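Macrodomain protein (Streptomyces coelicolor, PDB 5E3B) probably removes ADP-ribose from ADP-ribosylated thymidine in DNA by hydrolysis, as a macrodomain hydrolase whose disruption increases antibiotic production in the bacterium. Local coordinates at residues M41-C46 and A100-Q105; R62-P67 and V91-Y96; T124-V129 and D163-R168. All blocks are in the same frame, centred on the assembly; numbering follows the deposited sequence.

Interaction 1: residues M41-C46 and A100-Q105; sequences MIAHVC and ANMIGQ
Residues Ala43 to Cys46 pair in parallel register with Ala100 to Ile103, from Ala43 beside Ala100 to Cys46 beside Ile103, the short segments running 41° apart on two neighbouring inner strands of the macrodomain's mixed sheet. Backbone bonds zigzag between them: Ala100 N to Ile42 O, His44 N to Ala100 O, Met102 N to His44 O and Cys46 N to Met102 O. On the face carrying His44 and Asn101, the two side chains lie side by side and point the same way. His44 CG sits between its backbone N and carbonyl carbon (chi1 70°), which carries NE2 across to donate to Asn101 OD1 at 2.8 Å. The acceptor is close to the imidazole plane, yet the ring and amide planes stand 82° apart. Asn101 ND2 is held by Gln89 OE1 and probably Pro67 O, so both ends of the amide are engaged, which should restrain its rotation. Cys46 SG rests 3.9 Å from Asn101 CB, and Ile103 CD1 reaches Cys46 CB at 4.0 Å; Tyr71 of helix 66-76 packs on all three residues. The face bearing Ala43, Val45, Ala100 and Met102 is apolar and is packed by helix 119-136. Met102, bent at chi3, turns its methyl back toward the neighbouring strand, where CE lies 4.0 Å from Ala43 CB and 4.1 Å from Val45 CG2. Val45 CG1 lies against Gly104 CA and Gln105 CB. Water 1 donates to Val45 O and Gln105 OE1, bridging the strands beyond the backbone pairing. At the end of strand 97-105, Cys46 O takes two donors, Gly104 N at 2.9 Å in its carbonyl plane and Gln105 N at 3.1 Å, tilted from that plane.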
# COMPACT_ATOMS: atom_id res chain seq x y z
N MET A 41 7.60 3.83 -4.23
CA MET A 41 6.24 3.34 -4.28
C MET A 41 5.74 3.26 -2.88
O MET A 41 6.32 2.58 -2.05
CB MET A 41 6.12 2.00 -4.96
CG MET A 41 4.72 1.57 -5.07
SD MET A 41 4.58 -0.05 -5.82
CE MET A 41 5.05 0.25 -7.48
N ILE A 42 4.63 3.97 -2.65
CA ILE A 42 3.99 4.04 -1.33
C ILE A 42 2.79 3.10 -1.35
O ILE A 42 1.86 3.36 -2.08
CB ILE A 42 3.59 5.46 -1.04
CG1 ILE A 42 4.81 6.40 -1.12
CG2 ILE A 42 2.86 5.57 0.25
CD1 ILE A 42 4.37 7.78 -1.39
N ALA A 43 2.81 2.03 -0.55
CA ALA A 43 1.79 1.01 -0.61
C ALA A 43 1.02 1.01 0.67
O ALA A 43 1.63 1.09 1.77
CB ALA A 43 2.43 -0.37 -0.78
N HIS A 44 -0.30 0.93 0.56
CA HIS A 44 -1.15 0.98 1.74
C HIS A 44 -2.41 0.18 1.52
O HIS A 44 -2.85 -0.08 0.40
CB HIS A 44 -1.39 2.44 2.13
CG HIS A 44 -2.27 3.16 1.14
ND1 HIS A 44 -3.52 3.66 1.46
CD2 HIS A 44 -2.11 3.41 -0.18
CE1 HIS A 44 -4.10 4.16 0.40
NE2 HIS A 44 -3.28 4.01 -0.62
N VAL A 45 -3.03 -0.19 2.64
CA VAL A 45 -4.20 -1.03 2.65
C VAL A 45 -5.54 -0.26 2.55
O VAL A 45 -5.87 0.49 3.47
CB VAL A 45 -4.27 -1.97 3.86
CG1 VAL A 45 -5.46 -2.84 3.72
CG2 VAL A 45 -3.01 -2.83 3.86
N CYS A 46 -6.30 -0.53 1.52
CA CYS A 46 -7.66 0.01 1.38
C CYS A 46 -8.68 -1.07 1.60
O CYS A 46 -8.41 -2.29 1.48
CB CYS A 46 -7.79 0.59 -0.02
SG CYS A 46 -6.64 1.94 -0.43
N ALA A 100 0.33 2.83 -4.35
CA ALA A 100 -0.29 1.57 -4.63
C ALA A 100 -1.44 1.40 -3.66
O ALA A 100 -1.25 1.22 -2.45
CB ALA A 100 0.71 0.38 -4.42
N ASN A 101 -2.65 1.55 -4.18
CA ASN A 101 -3.84 1.33 -3.42
C ASN A 101 -4.18 -0.19 -3.45
O ASN A 101 -4.59 -0.73 -4.49
CB ASN A 101 -5.04 2.08 -4.00
CG ASN A 101 -4.93 3.60 -4.00
OD1 ASN A 101 -4.27 4.25 -3.21
ND2 ASN A 101 -5.61 4.18 -5.01
N MET A 102 -3.90 -0.87 -2.35
CA MET A 102 -4.03 -2.33 -2.22
C MET A 102 -5.41 -2.64 -1.60
O MET A 102 -5.66 -2.19 -0.50
CB MET A 102 -3.00 -2.93 -1.32
CG MET A 102 -1.58 -2.68 -1.78
SD MET A 102 -0.30 -3.57 -0.81
CE MET A 102 -0.41 -2.71 0.69
N ILE A 103 -6.19 -3.48 -2.24
CA ILE A 103 -7.49 -3.85 -1.63
C ILE A 103 -7.23 -5.02 -0.71
O ILE A 103 -7.20 -6.21 -1.17
CB ILE A 103 -8.55 -4.16 -2.71
CG1 ILE A 103 -8.73 -3.03 -3.73
CG2 ILE A 103 -9.86 -4.45 -1.98
CD1 ILE A 103 -8.94 -1.64 -3.15
N GLY A 104 -7.01 -4.70 0.56
CA GLY A 104 -6.56 -5.70 1.49
C GLY A 104 -7.45 -5.93 2.64
O GLY A 104 -7.23 -6.92 3.37
N GLN A 105 -8.41 -5.04 2.86
CA GLN A 105 -9.25 -5.04 4.07
C GLN A 105 -10.68 -5.31 3.63
O GLN A 105 -11.21 -4.67 2.72
CB GLN A 105 -9.14 -3.71 4.79
CG GLN A 105 -10.14 -3.54 5.88
CD GLN A 105 -10.10 -2.17 6.41
OE1 GLN A 105 -9.23 -1.38 6.04
NE2 GLN A 105 -11.11 -1.81 7.17
O HOH W 1 -6.79 -0.04 5.95

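Interaction 2: residues R62-P67 and V91-Y96; sequences RRWPQP and VQVEPY
With chi1 -52° and chi2 -73°, Trp64 lays its indole flat against Val93, while Glu94, folded at chi2 (-74°), curls its carboxylate round to the indole edge. Val93 CB stands 3.5 Å above the centroid of the five-membered ring, almost on its normal, a CH-pi contact. Its CG2 branch covers the same face at 3.4 Å from Trp64 CE2, and Arg63 CG lies over the opposite face, sandwiching the ring. At the rim, Trp64 NE1 donates to Glu94 OE2 at 2.8 Å; the oxygen is in the indole plane and is approached on its anti side, tilted from the carboxylate plane. This bond helps hold the indole's rotation over the valine. Val93 CG1, still beside Trp64 CG, also reaches Pro67 CG at 3.6 Å, and Val91 CG1 meets Gln66 CB at 3.7 Å. Water 2 lies within hydrogen-bonding distance of Gln66 OE1 and Val93 O. On the strand, Gln92 NE2 bonds to Glu94 O. The contact joins the turn between helices 56-63 and 66-76 to outer strand 88-94, where Val93 and Glu94 both face Val97: a classic beta bulge at the sheet edge.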
# COMPACT_ATOMS: atom_id res chain seq x y z
N ARG A 62 -3.97 14.49 1.80
CA ARG A 62 -3.24 15.72 2.16
C ARG A 62 -2.11 16.05 1.32
O ARG A 62 -1.76 17.27 1.29
CB ARG A 62 -2.86 15.77 3.61
CG ARG A 62 -4.07 16.01 4.50
CD ARG A 62 -3.64 16.22 5.95
NE ARG A 62 -3.21 14.99 6.65
CZ ARG A 62 -4.03 14.14 7.30
NH1 ARG A 62 -5.36 14.32 7.35
NH2 ARG A 62 -3.53 13.08 7.89
N ARG A 63 -1.57 15.12 0.54
CA ARG A 63 -0.49 15.43 -0.34
C ARG A 63 -0.80 15.47 -1.85
O ARG A 63 -0.24 16.29 -2.61
CB ARG A 63 0.65 14.44 -0.16
CG ARG A 63 1.98 14.90 -0.61
CD ARG A 63 3.14 14.04 -0.11
NE ARG A 63 3.46 14.23 1.30
CZ ARG A 63 4.10 15.22 1.88
NH1 ARG A 63 4.51 16.29 1.22
NH2 ARG A 63 4.22 15.17 3.20
N TRP A 64 -1.72 14.59 -2.26
CA TRP A 64 -2.05 14.45 -3.72
C TRP A 64 -3.47 14.08 -3.81
O TRP A 64 -3.98 13.25 -3.05
CB TRP A 64 -1.29 13.36 -4.39
CG TRP A 64 0.22 13.36 -4.26
CD1 TRP A 64 1.15 14.20 -4.85
CD2 TRP A 64 0.97 12.45 -3.46
NE1 TRP A 64 2.40 13.85 -4.47
CE2 TRP A 64 2.32 12.76 -3.64
CE3 TRP A 64 0.62 11.36 -2.64
CZ2 TRP A 64 3.36 12.04 -3.02
CZ3 TRP A 64 1.67 10.66 -1.99
CH2 TRP A 64 2.96 10.98 -2.20
N PRO A 65 -4.19 14.60 -4.85
CA PRO A 65 -5.58 14.27 -5.06
C PRO A 65 -5.82 12.94 -5.90
O PRO A 65 -6.89 12.32 -5.80
CB PRO A 65 -6.04 15.53 -5.89
CG PRO A 65 -4.84 15.89 -6.64
CD PRO A 65 -3.72 15.72 -5.72
N GLN A 66 -4.82 12.57 -6.66
CA GLN A 66 -4.96 11.48 -7.64
C GLN A 66 -5.32 10.11 -7.02
O GLN A 66 -6.16 9.39 -7.55
CB GLN A 66 -3.85 11.32 -8.62
CG GLN A 66 -3.66 12.51 -9.55
CD GLN A 66 -2.75 13.57 -8.93
OE1 GLN A 66 -2.36 13.50 -7.78
NE2 GLN A 66 -2.49 14.65 -9.70
N PRO A 67 -4.62 9.68 -5.95
CA PRO A 67 -4.94 8.36 -5.44
C PRO A 67 -6.37 8.15 -4.99
O PRO A 67 -6.99 7.14 -5.31
CB PRO A 67 -3.90 8.16 -4.32
CG PRO A 67 -2.79 9.03 -4.71
CD PRO A 67 -3.46 10.26 -5.27
N VAL A 91 -0.96 4.46 -8.93
CA VAL A 91 -1.33 5.79 -9.26
C VAL A 91 -0.10 6.71 -9.21
O VAL A 91 0.52 6.88 -8.16
CB VAL A 91 -2.41 6.41 -8.27
CG1 VAL A 91 -2.80 7.81 -8.73
CG2 VAL A 91 -3.62 5.48 -8.16
N GLN A 92 0.31 7.28 -10.35
CA GLN A 92 1.51 8.11 -10.43
C GLN A 92 1.17 9.48 -9.86
O GLN A 92 0.20 10.11 -10.25
CB GLN A 92 2.09 8.17 -11.87
CG GLN A 92 3.46 8.80 -11.86
CD GLN A 92 4.13 8.83 -13.23
OE1 GLN A 92 3.48 8.42 -14.23
NE2 GLN A 92 5.37 9.33 -13.30
N VAL A 93 2.00 9.93 -8.89
CA VAL A 93 1.74 11.20 -8.20
C VAL A 93 2.86 12.23 -8.38
O VAL A 93 2.63 13.42 -8.14
CB VAL A 93 1.40 11.01 -6.70
CG1 VAL A 93 0.03 10.37 -6.57
CG2 VAL A 93 2.48 10.21 -5.95
N GLU A 94 4.05 11.79 -8.71
CA GLU A 94 5.19 12.66 -8.98
C GLU A 94 5.95 12.01 -10.12
O GLU A 94 5.69 10.85 -10.54
CB GLU A 94 6.09 12.81 -7.74
CG GLU A 94 5.39 13.37 -6.55
CD GLU A 94 5.10 14.83 -6.60
OE1 GLU A 94 5.55 15.52 -7.56
OE2 GLU A 94 4.42 15.36 -5.68
N PRO A 95 7.01 12.69 -10.64
CA PRO A 95 7.78 12.06 -11.71
C PRO A 95 8.25 10.63 -11.41
O PRO A 95 8.15 9.78 -12.30
CB PRO A 95 9.01 13.02 -11.87
CG PRO A 95 8.43 14.28 -11.54
CD PRO A 95 7.45 14.07 -10.38
N TYR A 96 8.73 10.39 -10.16
CA TYR A 96 9.21 9.06 -9.80
C TYR A 96 8.59 8.64 -8.48
O TYR A 96 9.26 7.91 -7.72
CB TYR A 96 10.71 9.08 -9.74
CG TYR A 96 11.29 9.52 -11.11
CD1 TYR A 96 11.20 8.65 -12.17
CD2 TYR A 96 11.85 10.79 -11.28
CE1 TYR A 96 11.61 9.00 -13.46
CE2 TYR A 96 12.36 11.18 -12.55
CZ TYR A 96 12.23 10.27 -13.62
OH TYR A 96 12.69 10.57 -14.90
O HOH W 2 0.26 14.78 -8.06

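Interaction 3: residues T124-V129 and D163-R168; sequences TALGRV and DRLTRR
Leu126 and Leu165 make the apolar core of the contact, meeting at about a right angle with Leu126 CD2 lying 3.9 Å from Leu165 CD1. The other branch of Leu165, CD2, reaches toward Val129 CG1 at 4.2 Å, so one leucine spans two residues along the facing helix. Beside this pair, the aliphatic start of Arg164 lies on the helix backbone, its CB 3.9 Å from Gly127 N and 4.0 Å from Leu126 CB. The backbones come close here, Gly127 CA lying 5.2 Å from Arg164 CA.

Polar groups are tied mainly within segments or to neighbouring residues. A bend at chi2 (-63°) directs the Arg164 chain along helix 119-136, and its NH2 forms a salt bridge with the preceding Asp163 OD2 at 2.7 Å, using the anti lone pair of that oxygen. Arg168 reaches toward helix 119-136, where NH1 forms a salt bridge with Asp131, a residue of that helix just beyond Val129.

Helix 119-136 thus has Met102 of the sheet against Ala125, Leu126 and Val129, and helix 154-166 along another flank, the layering of helices on a central sheet found in the alpha/beta/alpha sandwich of macrodomains.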
# COMPACT_ATOMS: atom_id res chain seq x y z
N THR A 124 -1.55 -11.46 -1.73
CA THR A 124 -1.71 -11.31 -3.16
C THR A 124 -1.33 -9.88 -3.60
O THR A 124 -0.57 -9.64 -4.56
CB THR A 124 -3.13 -11.65 -3.58
OG1 THR A 124 -3.30 -13.08 -3.28
CG2 THR A 124 -3.36 -11.42 -5.01
N ALA A 125 -1.85 -8.93 -2.85
CA ALA A 125 -1.62 -7.52 -3.19
C ALA A 125 -0.20 -7.13 -3.05
O ALA A 125 0.38 -6.42 -3.89
CB ALA A 125 -2.48 -6.59 -2.31
N LEU A 126 0.41 -7.55 -1.97
CA LEU A 126 1.82 -7.31 -1.83
C LEU A 126 2.70 -7.97 -2.86
O LEU A 126 3.73 -7.40 -3.26
CB LEU A 126 2.34 -7.71 -0.43
CG LEU A 126 1.86 -6.89 0.80
CD1 LEU A 126 2.16 -7.60 2.09
CD2 LEU A 126 2.58 -5.54 0.82
N GLY A 127 2.32 -9.15 -3.31
CA GLY A 127 3.00 -9.74 -4.42
C GLY A 127 2.90 -8.96 -5.70
O GLY A 127 3.87 -8.80 -6.47
N ARG A 128 1.70 -8.43 -5.94
CA ARG A 128 1.53 -7.54 -7.06
C ARG A 128 2.32 -6.23 -6.99
O ARG A 128 2.82 -5.73 -8.01
CB ARG A 128 0.06 -7.25 -7.30
CG ARG A 128 -0.65 -8.51 -7.66
CD ARG A 128 -2.11 -8.33 -7.99
NE ARG A 128 -2.68 -9.65 -8.31
CZ ARG A 128 -3.96 -9.86 -8.65
NH1 ARG A 128 -4.80 -8.82 -8.78
NH2 ARG A 128 -4.41 -11.12 -8.86
N VAL A 129 2.40 -5.65 -5.80
CA VAL A 129 3.29 -4.52 -5.55
C VAL A 129 4.71 -4.88 -5.88
O VAL A 129 5.43 -4.11 -6.48
CB VAL A 129 3.12 -4.03 -4.08
CG1 VAL A 129 4.19 -3.05 -3.69
CG2 VAL A 129 1.75 -3.38 -3.90
N ASP A 163 8.11 -11.92 3.00
CA ASP A 163 8.00 -13.01 2.02
C ASP A 163 7.79 -12.49 0.57
O ASP A 163 8.24 -13.09 -0.38
CB ASP A 163 6.91 -13.93 2.42
CG ASP A 163 6.84 -15.15 1.58
OD1 ASP A 163 7.78 -15.97 1.59
OD2 ASP A 163 5.84 -15.30 0.82
N ARG A 164 7.01 -11.39 0.45
CA ARG A 164 6.65 -10.94 -0.89
C ARG A 164 7.57 -9.84 -1.44
O ARG A 164 7.74 -9.71 -2.69
CB ARG A 164 5.20 -10.39 -0.96
CG ARG A 164 4.12 -11.39 -0.54
CD ARG A 164 4.16 -12.57 -1.52
NE ARG A 164 2.91 -13.27 -1.53
CZ ARG A 164 2.46 -14.11 -0.63
NH1 ARG A 164 1.21 -14.59 -0.85
NH2 ARG A 164 3.22 -14.66 0.37
N LEU A 165 8.13 -9.02 -0.54
CA LEU A 165 8.96 -7.90 -0.92
C LEU A 165 10.40 -8.13 -0.61
O LEU A 165 11.19 -8.17 -1.54
CB LEU A 165 8.48 -6.61 -0.30
CG LEU A 165 7.08 -6.18 -0.76
CD1 LEU A 165 6.42 -5.13 0.12
CD2 LEU A 165 7.21 -5.63 -2.19
N THR A 166 10.81 -8.20 0.65
CA THR A 166 12.21 -8.43 1.00
C THR A 166 12.84 -9.61 0.28
O THR A 166 13.97 -9.47 -0.28
CB THR A 166 12.34 -8.58 2.56
OG1 THR A 166 11.77 -7.39 3.10
CG2 THR A 166 13.82 -8.63 2.88
N ARG A 167 12.09 -10.69 0.17
CA ARG A 167 12.53 -11.93 -0.46
C ARG A 167 12.95 -11.68 -1.91
O ARG A 167 13.82 -12.35 -2.45
CB ARG A 167 11.42 -12.96 -0.43
CG ARG A 167 11.81 -14.38 -0.86
CD ARG A 167 10.62 -15.31 -0.93
NE ARG A 167 9.61 -14.79 -1.85
CZ ARG A 167 9.61 -14.93 -3.17
NH1 ARG A 167 8.68 -14.32 -3.86
NH2 ARG A 167 10.56 -15.63 -3.81
N ARG A 168 12.33 -10.72 -2.52
CA ARG A 168 12.70 -10.35 -3.89
C ARG A 168 13.71 -9.29 -4.05
O ARG A 168 13.97 -8.88 -5.19
CB ARG A 168 11.42 -10.02 -4.59
CG ARG A 168 10.83 -11.37 -4.87
CD ARG A 168 9.63 -11.27 -5.63
NE ARG A 168 9.78 -10.76 -7.02
CZ ARG A 168 8.66 -10.52 -7.69
NH1 ARG A 168 7.50 -10.81 -7.13
NH2 ARG A 168 8.69 -10.06 -8.89

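Overall arrangement
Interaction 1 forms the middle of the fold, its centre about 3 Å from that of the chain, and the other two flank it on opposite sides of the chain's centre, their own centres about 22 Å apart. Interaction 2, nested in the loop closed by interaction 1, adjoins it where Ile42 CD1 packs 3.6 Å from Trp64 CH2. Interaction 3, its centre about 12 Å from that of interaction 1, meets the other sheet face, and follows it in the chain, strand 97-105 leading on to helix 119-136. No nucleotide is bound; the side chain of Ile42 is about 14 Å from a sodium ion.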